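Local atomic coordinates of protein (endonuclease) (Salmonella typhimurium, PDB entry 1BYR), a protein that belongs to the PLD-like family of alpha/beta proteins, in which helices pack against a mixed beta-sheet. Residues Y35-P40 with K44-A49; I58-R63 with A72-I77. One frame throughout, in Å; residues are numbered along the deposited sequence.

Interaction 1: Y35-P40 with K44-A49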
ATOM      1  N   TYR A  35       4.022   8.654  -4.152  1.00  7.82           N
ATOM      2  CA  TYR A  35       5.057   8.261  -5.098  1.00  7.13           C
ATOM      3  C   TYR A  35       4.497   9.003  -6.320  1.00  7.49           C
ATOM      4  O   TYR A  35       4.460  10.224  -6.314  1.00  9.87           O
ATOM      5  CB  TYR A  35       5.039   6.744  -5.289  1.00  7.65           C
ATOM      6  CG  TYR A  35       5.923   6.235  -6.406  1.00  7.28           C
ATOM      7  CD1 TYR A  35       7.150   6.825  -6.680  1.00  9.09           C
ATOM      8  CD2 TYR A  35       5.529   5.157  -7.183  1.00  7.76           C
ATOM      9  CE1 TYR A  35       7.962   6.352  -7.707  1.00  9.46           C
ATOM     10  CE2 TYR A  35       6.331   4.677  -8.214  1.00  7.71           C
ATOM     11  CZ  TYR A  35       7.549   5.274  -8.470  1.00  9.17           C
ATOM     12  OH  TYR A  35       8.352   4.787  -9.479  1.00 10.67           O
ATOM     13  N   SER A  36       4.028   8.301  -7.341  1.00  7.04           N
ATOM     14  CA  SER A  36       3.434   8.987  -8.488  1.00  8.17           C
ATOM     15  C   SER A  36       2.281   9.878  -8.014  1.00  9.44           C
ATOM     16  O   SER A  36       1.311   9.390  -7.440  1.00  8.30           O
ATOM     17  CB  SER A  36       2.920   7.962  -9.477  1.00  7.76           C
ATOM     18  OG  SER A  36       3.898   6.983  -9.661  1.00  8.28           O
ATOM     19  N   PHE A  37       2.385  11.179  -8.290  1.00  8.76           N
ATOM     20  CA  PHE A  37       1.415  12.185  -7.858  1.00  8.21           C
ATOM     21  C   PHE A  37       0.815  12.857  -9.102  1.00  9.82           C
ATOM     22  O   PHE A  37       1.334  13.874  -9.564  1.00  9.33           O
ATOM     23  CB  PHE A  37       2.201  13.183  -6.991  1.00  8.56           C
ATOM     24  CG  PHE A  37       1.369  14.204  -6.270  1.00  8.41           C
ATOM     25  CD1 PHE A  37       0.555  13.845  -5.205  1.00  7.19           C
ATOM     26  CD2 PHE A  37       1.456  15.550  -6.621  1.00  8.24           C
ATOM     27  CE1 PHE A  37      -0.157  14.813  -4.486  1.00  6.34           C
ATOM     28  CE2 PHE A  37       0.748  16.523  -5.913  1.00  5.63           C
ATOM     29  CZ  PHE A  37      -0.060  16.154  -4.851  1.00  6.52           C
ATOM     30  N   THR A  38      -0.283  12.311  -9.631  1.00  9.37           N
ATOM     31  CA  THR A  38      -0.874  12.857 -10.866  1.00  9.40           C
ATOM     32  C   THR A  38      -2.403  12.972 -11.029  1.00  9.90           C
ATOM     33  O   THR A  38      -2.867  13.761 -11.857  1.00 10.31           O
ATOM     34  CB  THR A  38      -0.387  12.058 -12.117  1.00  8.92           C
ATOM     35  OG1 THR A  38      -0.917  10.728 -12.060  1.00  8.82           O
ATOM     36  CG2 THR A  38       1.131  11.968 -12.168  1.00  8.46           C
ATOM     37  N   ALA A  39      -3.182  12.201 -10.278  1.00  7.48           N
ATOM     38  CA  ALA A  39      -4.642  12.220 -10.432  1.00  8.23           C
ATOM     39  C   ALA A  39      -5.343  13.570 -10.249  1.00  9.12           C
ATOM     40  O   ALA A  39      -5.427  14.094  -9.135  1.00  9.01           O
ATOM     41  CB  ALA A  39      -5.271  11.183  -9.502  1.00  6.90           C
ATOM     42  N   PRO A  40      -5.889  14.141 -11.341  1.00 10.60           N
ATOM     43  CA  PRO A  40      -6.572  15.439 -11.236  1.00 10.14           C
ATOM     44  C   PRO A  40      -7.650  15.484 -10.147  1.00  8.95           C
ATOM     45  O   PRO A  40      -7.753  16.466  -9.425  1.00  9.50           O
ATOM     46  CB  PRO A  40      -7.140  15.663 -12.641  1.00 10.49           C
ATOM     47  CG  PRO A  40      -6.234  14.871 -13.530  1.00 12.15           C
ATOM     48  CD  PRO A  40      -5.896  13.637 -12.726  1.00 10.22           C
ATOM     49  N   LYS A  44      -7.814  18.196  -7.085  1.00  7.86           N
ATOM     50  CA  LYS A  44      -8.961  19.074  -6.893  1.00  8.17           C
ATOM     51  C   LYS A  44      -9.485  18.959  -5.487  1.00  9.92           C
ATOM     52  O   LYS A  44      -9.868  19.964  -4.872  1.00  9.15           O
ATOM     53  CB  LYS A  44     -10.073  18.721  -7.867  1.00  8.38           C
ATOM     54  CG  LYS A  44      -9.834  19.251  -9.267  1.00 11.21           C
ATOM     55  CD  LYS A  44     -10.945  18.821 -10.191  1.00 12.88           C
ATOM     56  CE  LYS A  44     -10.412  18.597 -11.578  1.00 14.95           C
ATOM     57  NZ  LYS A  44     -11.454  18.990 -12.557  1.00 20.51           N
ATOM     58  N   ALA A  45      -9.511  17.729  -4.972  1.00  9.15           N
ATOM     59  CA  ALA A  45      -9.982  17.481  -3.615  1.00  9.44           C
ATOM     60  C   ALA A  45      -9.046  18.080  -2.556  1.00  8.52           C
ATOM     61  O   ALA A  45      -9.506  18.632  -1.557  1.00  8.62           O
ATOM     62  CB  ALA A  45     -10.153  15.963  -3.377  1.00  6.98           C
ATOM     63  N   LEU A  46      -7.736  17.978  -2.772  1.00  8.77           N
ATOM     64  CA  LEU A  46      -6.771  18.526  -1.829  1.00  8.01           C
ATOM     65  C   LEU A  46      -6.895  20.050  -1.761  1.00  7.83           C
ATOM     66  O   LEU A  46      -6.915  20.634  -0.674  1.00  5.83           O
ATOM     67  CB  LEU A  46      -5.341  18.120  -2.219  1.00  6.45           C
ATOM     68  CG  LEU A  46      -5.011  16.634  -2.027  1.00  7.42           C
ATOM     69  CD1 LEU A  46      -3.793  16.249  -2.884  1.00  5.25           C
ATOM     70  CD2 LEU A  46      -4.764  16.354  -0.552  1.00  2.37           C
ATOM     71  N   VAL A  47      -7.002  20.698  -2.917  1.00 10.28           N
ATOM     72  CA  VAL A  47      -7.142  22.151  -2.932  1.00 14.61           C
ATOM     73  C   VAL A  47      -8.495  22.582  -2.361  1.00 14.52           C
ATOM     74  O   VAL A  47      -8.609  23.660  -1.774  1.00 15.75           O
ATOM     75  CB  VAL A  47      -6.952  22.721  -4.359  1.00 14.93           C
ATOM     76  CG1 VAL A  47      -5.746  22.069  -5.031  1.00 15.80           C
ATOM     77  CG2 VAL A  47      -8.197  22.499  -5.171  1.00 20.52           C
ATOM     78  N   ALA A  48      -9.522  21.753  -2.507  1.00 13.50           N
ATOM     79  CA  ALA A  48     -10.818  22.106  -1.926  1.00 13.25           C
ATOM     80  C   ALA A  48     -10.668  22.049  -0.410  1.00 13.83           C
ATOM     81  O   ALA A  48     -11.309  22.808   0.318  1.00 12.80           O
ATOM     82  CB  ALA A  48     -11.910  21.149  -2.375  1.00 13.08           C
ATOM     83  N   ALA A  49      -9.814  21.149   0.071  1.00 12.47           N
ATOM     84  CA  ALA A  49      -9.575  21.034   1.507  1.00 13.16           C
ATOM     85  C   ALA A  49      -8.893  22.311   1.998  1.00 13.46           C
ATOM     86  O   ALA A  49      -9.289  22.897   3.006  1.00 13.37           O
ATOM     87  CB  ALA A  49      -8.691  19.824   1.805  1.00 12.31           C
TER
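Phe37 brings the far corner of its ring, CZ, against one branch methyl of Leu46, CD1, at 4.2 Å. This is the entry into a beta-alpha-beta crossover: strand 29-34 ends, the chain runs through 35-39, and helix 40-51 carries it back towards strand 55-61, the parallel neighbour in the sheet. The methyl meets the ring obliquely, and the contact is purely apolar. With CG trans to the main-chain N (chi1 -172°), Phe37 extends its flat ring from the loop towards Leu46, and the ring also rests on Ile58 and Ile60 of the strand and on Ile77 of helix 68-79. Leu46, whose CB already points at the loop, in turn touches Ile58 and Ile23, so a phenyl group and a branched aliphatic chain together form part of the apolar layer between helix 40-51 and strand 55-61. The loop bearing Phe37 is itself anchored by polar bonds, since Asn65 binds the Phe37 N and the Tyr35 O. Ala39 occupies the N-cap position without a side chain that could cap the helix, and both it and Thr38 bond through their backbones to Phe112. Pro40 follows in the first turn. Proline suits this place because a residue there needs no N-H for the helical ladder, and its ring fixes phi near the helical value. Its carbonyl does join the ladder, accepting a bond from the Lys44 N at 2.9 Å. The bond is nearly straight, with an angle of 165° at the hydrogen. Both residues are exposed, and the charged end of Lys44 suits the solvent side; Lys44 begins its outward path beside the same carbonyl, its CG 3.5 Å from Pro40 O.

Interaction 2: I58-R63 with A72-I77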
ATOM      1  N   ILE A  58       2.338  18.325   1.759  1.00 10.38           N
ATOM      2  CA  ILE A  58       2.628  17.129   0.981  1.00  9.11           C
ATOM      3  C   ILE A  58       4.096  16.902   0.612  1.00  8.44           C
ATOM      4  O   ILE A  58       4.802  17.834   0.231  1.00  8.67           O
ATOM      5  CB  ILE A  58       1.805  17.185  -0.331  1.00  7.16           C
ATOM      6  CG1 ILE A  58       0.369  17.584  -0.006  1.00  7.30           C
ATOM      7  CG2 ILE A  58       1.861  15.852  -1.074  1.00  8.38           C
ATOM      8  CD1 ILE A  58      -0.496  17.838  -1.226  1.00  5.64           C
ATOM      9  N   VAL A  59       4.567  15.662   0.751  1.00  8.67           N
ATOM     10  CA  VAL A  59       5.936  15.315   0.360  1.00  9.80           C
ATOM     11  C   VAL A  59       5.826  14.156  -0.604  1.00  9.42           C
ATOM     12  O   VAL A  59       5.216  13.132  -0.286  1.00  9.91           O
ATOM     13  CB  VAL A  59       6.817  14.870   1.549  1.00 10.68           C
ATOM     14  CG1 VAL A  59       7.262  16.083   2.317  1.00 16.74           C
ATOM     15  CG2 VAL A  59       6.064  13.901   2.434  1.00  9.74           C
ATOM     16  N   ILE A  60       6.389  14.324  -1.796  1.00  6.89           N
ATOM     17  CA  ILE A  60       6.322  13.280  -2.806  1.00  6.57           C
ATOM     18  C   ILE A  60       7.692  12.847  -3.302  1.00  7.71           C
ATOM     19  O   ILE A  60       8.686  13.542  -3.107  1.00  5.80           O
ATOM     20  CB  ILE A  60       5.493  13.761  -4.014  1.00  5.86           C
ATOM     21  CG1 ILE A  60       6.281  14.809  -4.810  1.00  5.26           C
ATOM     22  CG2 ILE A  60       4.191  14.368  -3.519  1.00  6.84           C
ATOM     23  CD1 ILE A  60       5.486  15.445  -5.972  1.00  2.00           C
ATOM     24  N   ASP A  61       7.739  11.676  -3.929  1.00  8.00           N
ATOM     25  CA  ASP A  61       8.969  11.150  -4.488  1.00  7.55           C
ATOM     26  C   ASP A  61       9.424  12.065  -5.618  1.00  9.95           C
ATOM     27  O   ASP A  61       8.612  12.469  -6.459  1.00 11.10           O
ATOM     28  CB  ASP A  61       8.737   9.742  -5.052  1.00  6.30           C
ATOM     29  CG  ASP A  61       9.989   9.163  -5.640  1.00  4.90           C
ATOM     30  OD1 ASP A  61      10.900   8.838  -4.859  1.00  7.48           O
ATOM     31  OD2 ASP A  61      10.057   9.040  -6.876  1.00  6.90           O
ATOM     32  N   GLU A  62      10.717  12.369  -5.652  1.00 10.88           N
ATOM     33  CA  GLU A  62      11.258  13.258  -6.677  1.00 10.93           C
ATOM     34  C   GLU A  62      11.480  12.641  -8.050  1.00 11.42           C
ATOM     35  O   GLU A  62      10.942  13.131  -9.048  1.00 11.63           O
ATOM     36  CB  GLU A  62      12.569  13.872  -6.192  1.00 12.83           C
ATOM     37  CG  GLU A  62      13.058  15.024  -7.043  1.00 18.27           C
ATOM     38  CD  GLU A  62      14.255  15.723  -6.436  1.00 21.98           C
ATOM     39  OE1 GLU A  62      14.197  16.090  -5.236  1.00 25.46           O
ATOM     40  OE2 GLU A  62      15.258  15.897  -7.161  1.00 24.96           O
ATOM     41  N   ARG A  63      12.262  11.566  -8.117  1.00 11.13           N
ATOM     42  CA  ARG A  63      12.556  10.929  -9.406  1.00 10.49           C
ATOM     43  C   ARG A  63      11.367  10.434 -10.202  1.00  7.96           C
ATOM     44  O   ARG A  63      11.396  10.453 -11.432  1.00  8.59           O
ATOM     45  CB  ARG A  63      13.526   9.767  -9.212  1.00 12.60           C
ATOM     46  CG  ARG A  63      14.837  10.137  -8.559  1.00 17.84           C
ATOM     47  CD  ARG A  63      15.747   8.915  -8.574  1.00 23.46           C
ATOM     48  NE  ARG A  63      15.374   8.011  -9.659  1.00 22.52           N
ATOM     49  CZ  ARG A  63      15.027   6.740  -9.500  1.00 25.46           C
ATOM     50  NH1 ARG A  63      15.006   6.204  -8.294  1.00 27.79           N
ATOM     51  NH2 ARG A  63      14.703   6.005 -10.555  1.00 28.95           N
ATOM     52  N   ALA A  72       2.015  19.135 -13.909  1.00  9.08           N
ATOM     53  CA  ALA A  72       0.726  19.818 -13.897  1.00  8.38           C
ATOM     54  C   ALA A  72       0.111  19.776 -12.489  1.00  8.03           C
ATOM     55  O   ALA A  72      -0.372  20.789 -11.991  1.00  7.94           O
ATOM     56  CB  ALA A  72      -0.222  19.160 -14.904  1.00  8.26           C
ATOM     57  N   ALA A  73       0.148  18.621 -11.834  1.00  6.82           N
ATOM     58  CA  ALA A  73      -0.417  18.504 -10.489  1.00  6.15           C
ATOM     59  C   ALA A  73       0.391  19.280  -9.462  1.00  7.19           C
ATOM     60  O   ALA A  73      -0.165  19.958  -8.598  1.00  7.85           O
ATOM     61  CB  ALA A  73      -0.502  17.025 -10.077  1.00  6.64           C
ATOM     62  N   MET A  74       1.710  19.164  -9.544  1.00  8.54           N
ATOM     63  CA  MET A  74       2.593  19.871  -8.627  1.00  8.52           C
ATOM     64  C   MET A  74       2.385  21.373  -8.774  1.00  8.49           C
ATOM     65  O   MET A  74       2.311  22.081  -7.772  1.00  9.16           O
ATOM     66  CB  MET A  74       4.063  19.497  -8.896  1.00 10.88           C
ATOM     67  CG  MET A  74       4.407  18.006  -8.594  1.00  6.73           C
ATOM     68  SD  MET A  74       5.848  17.350  -9.508  1.00  7.31           S
ATOM     69  CE  MET A  74       7.195  18.060  -8.592  1.00  4.89           C
ATOM     70  N   ASN A  75       2.263  21.862 -10.012  1.00  9.58           N
ATOM     71  CA  ASN A  75       2.047  23.296 -10.248  1.00  9.86           C
ATOM     72  C   ASN A  75       0.673  23.708  -9.710  1.00 11.04           C
ATOM     73  O   ASN A  75       0.526  24.728  -9.028  1.00 12.02           O
ATOM     74  CB  ASN A  75       2.130  23.634 -11.747  1.00  6.19           C
ATOM     75  CG  ASN A  75       3.561  23.734 -12.252  1.00  8.63           C
ATOM     76  OD1 ASN A  75       3.811  23.722 -13.462  1.00 11.76           O
ATOM     77  ND2 ASN A  75       4.501  23.836 -11.336  1.00  6.63           N
ATOM     78  N   TYR A  76      -0.337  22.907 -10.023  1.00 12.08           N
ATOM     79  CA  TYR A  76      -1.689  23.161  -9.544  1.00 12.20           C
ATOM     80  C   TYR A  76      -1.702  23.246  -8.012  1.00 10.74           C
ATOM     81  O   TYR A  76      -2.275  24.165  -7.435  1.00 11.00           O
ATOM     82  CB  TYR A  76      -2.613  22.037 -10.017  1.00 11.95           C
ATOM     83  CG  TYR A  76      -4.033  22.178  -9.555  1.00 15.10           C
ATOM     84  CD1 TYR A  76      -4.807  23.263  -9.943  1.00 16.41           C
ATOM     85  CD2 TYR A  76      -4.607  21.228  -8.725  1.00 15.39           C
ATOM     86  CE1 TYR A  76      -6.116  23.395  -9.511  1.00 16.52           C
ATOM     87  CE2 TYR A  76      -5.902  21.351  -8.294  1.00 14.81           C
ATOM     88  CZ  TYR A  76      -6.655  22.433  -8.686  1.00 17.34           C
ATOM     89  OH  TYR A  76      -7.951  22.553  -8.241  1.00 15.88           O
ATOM     90  N   ILE A  77      -1.040  22.299  -7.357  1.00  9.99           N
ATOM     91  CA  ILE A  77      -0.986  22.267  -5.902  1.00  9.62           C
ATOM     92  C   ILE A  77      -0.229  23.462  -5.289  1.00 10.91           C
ATOM     93  O   ILE A  77      -0.730  24.104  -4.352  1.00 11.80           O
ATOM     94  CB  ILE A  77      -0.357  20.929  -5.408  1.00 10.52           C
ATOM     95  CG1 ILE A  77      -1.267  19.767  -5.795  1.00 11.23           C
ATOM     96  CG2 ILE A  77      -0.138  20.955  -3.912  1.00  8.49           C
ATOM     97  CD1 ILE A  77      -2.579  19.728  -5.045  1.00 13.17           C
TER
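Met74 of helix 68-79 curls its end round a single methyl, the CD1 of Ile60. Its CB stands back from the strand, and contact begins one atom further on, where CG lies 3.8 Å from Ile60 CD1. The sulfur SD comes next, 4.0 Å from Ile60 CD1. A bend at the last torsion (chi3 77°) then turns the terminal methyl back, so that Met74 CE is still only 4.1 Å from Ile60 CD1. Three successive atoms thus share one partner, something an unbranched, flexible methionine can do easily even though its CB bond is not aimed at the strand. Ile60 meets it from the sheet side: its CB bond already aims at the helix, and with chi1 at 72° and an extended chi2 its CD1 reaches Met74. One helical turn further along, Ile77 faces Ile58. Here Ile77 CG2 and Ile58 CD1 touch at 4.1 Å, the two side chains running roughly perpendicular to each other, so that a beta-branch methyl of one meets the far end of the other. All four residues are buried, and no polar group is used between them, in keeping with isoleucine and methionine as the fillers. The same layer is extended by Leu84, which touches both Ile58 and Ile60, and by Thr86, which Met74 touches. Val59, by contrast, packs on Trp141 and Trp145 of helix 131-146. The backbones keep a similar separation at both pairs, with Ile58 and Ile77 9.3 Å apart between CA atoms, and Ile60 and Met74 9.6 Å. Such apolar packing of a crossover helix on its own strand is characteristic of a beta-alpha-beta unit, here strand 55-61, helix 68-79 and strand 84-87.

Overall arrangement
Interactions 1 and 2 follow one another along the chain and lie side by side, their centres about 9 Å apart. They belong to consecutive crossovers that share strand 55-61: helix 40-51 leads into it and helix 68-79 leads out. Phe37 is one bridge, with its CE2 3.8 Å from Ile77 CG1 and its O 3.7 Å from Ala73 CB, and thus links the packing of both contacts. The helices also meet directly, Val47 CG2 lying 3.1 Å from Tyr76 OH. Near the strand ends, Tyr35 CE1 lies 3.5 Å from Asp61 OD2. The Tyr35 ring also meets that of His94, a member of the family's His-x-Lys signature, and Asn65 bonds to both the 35-40 and 58-63 segments.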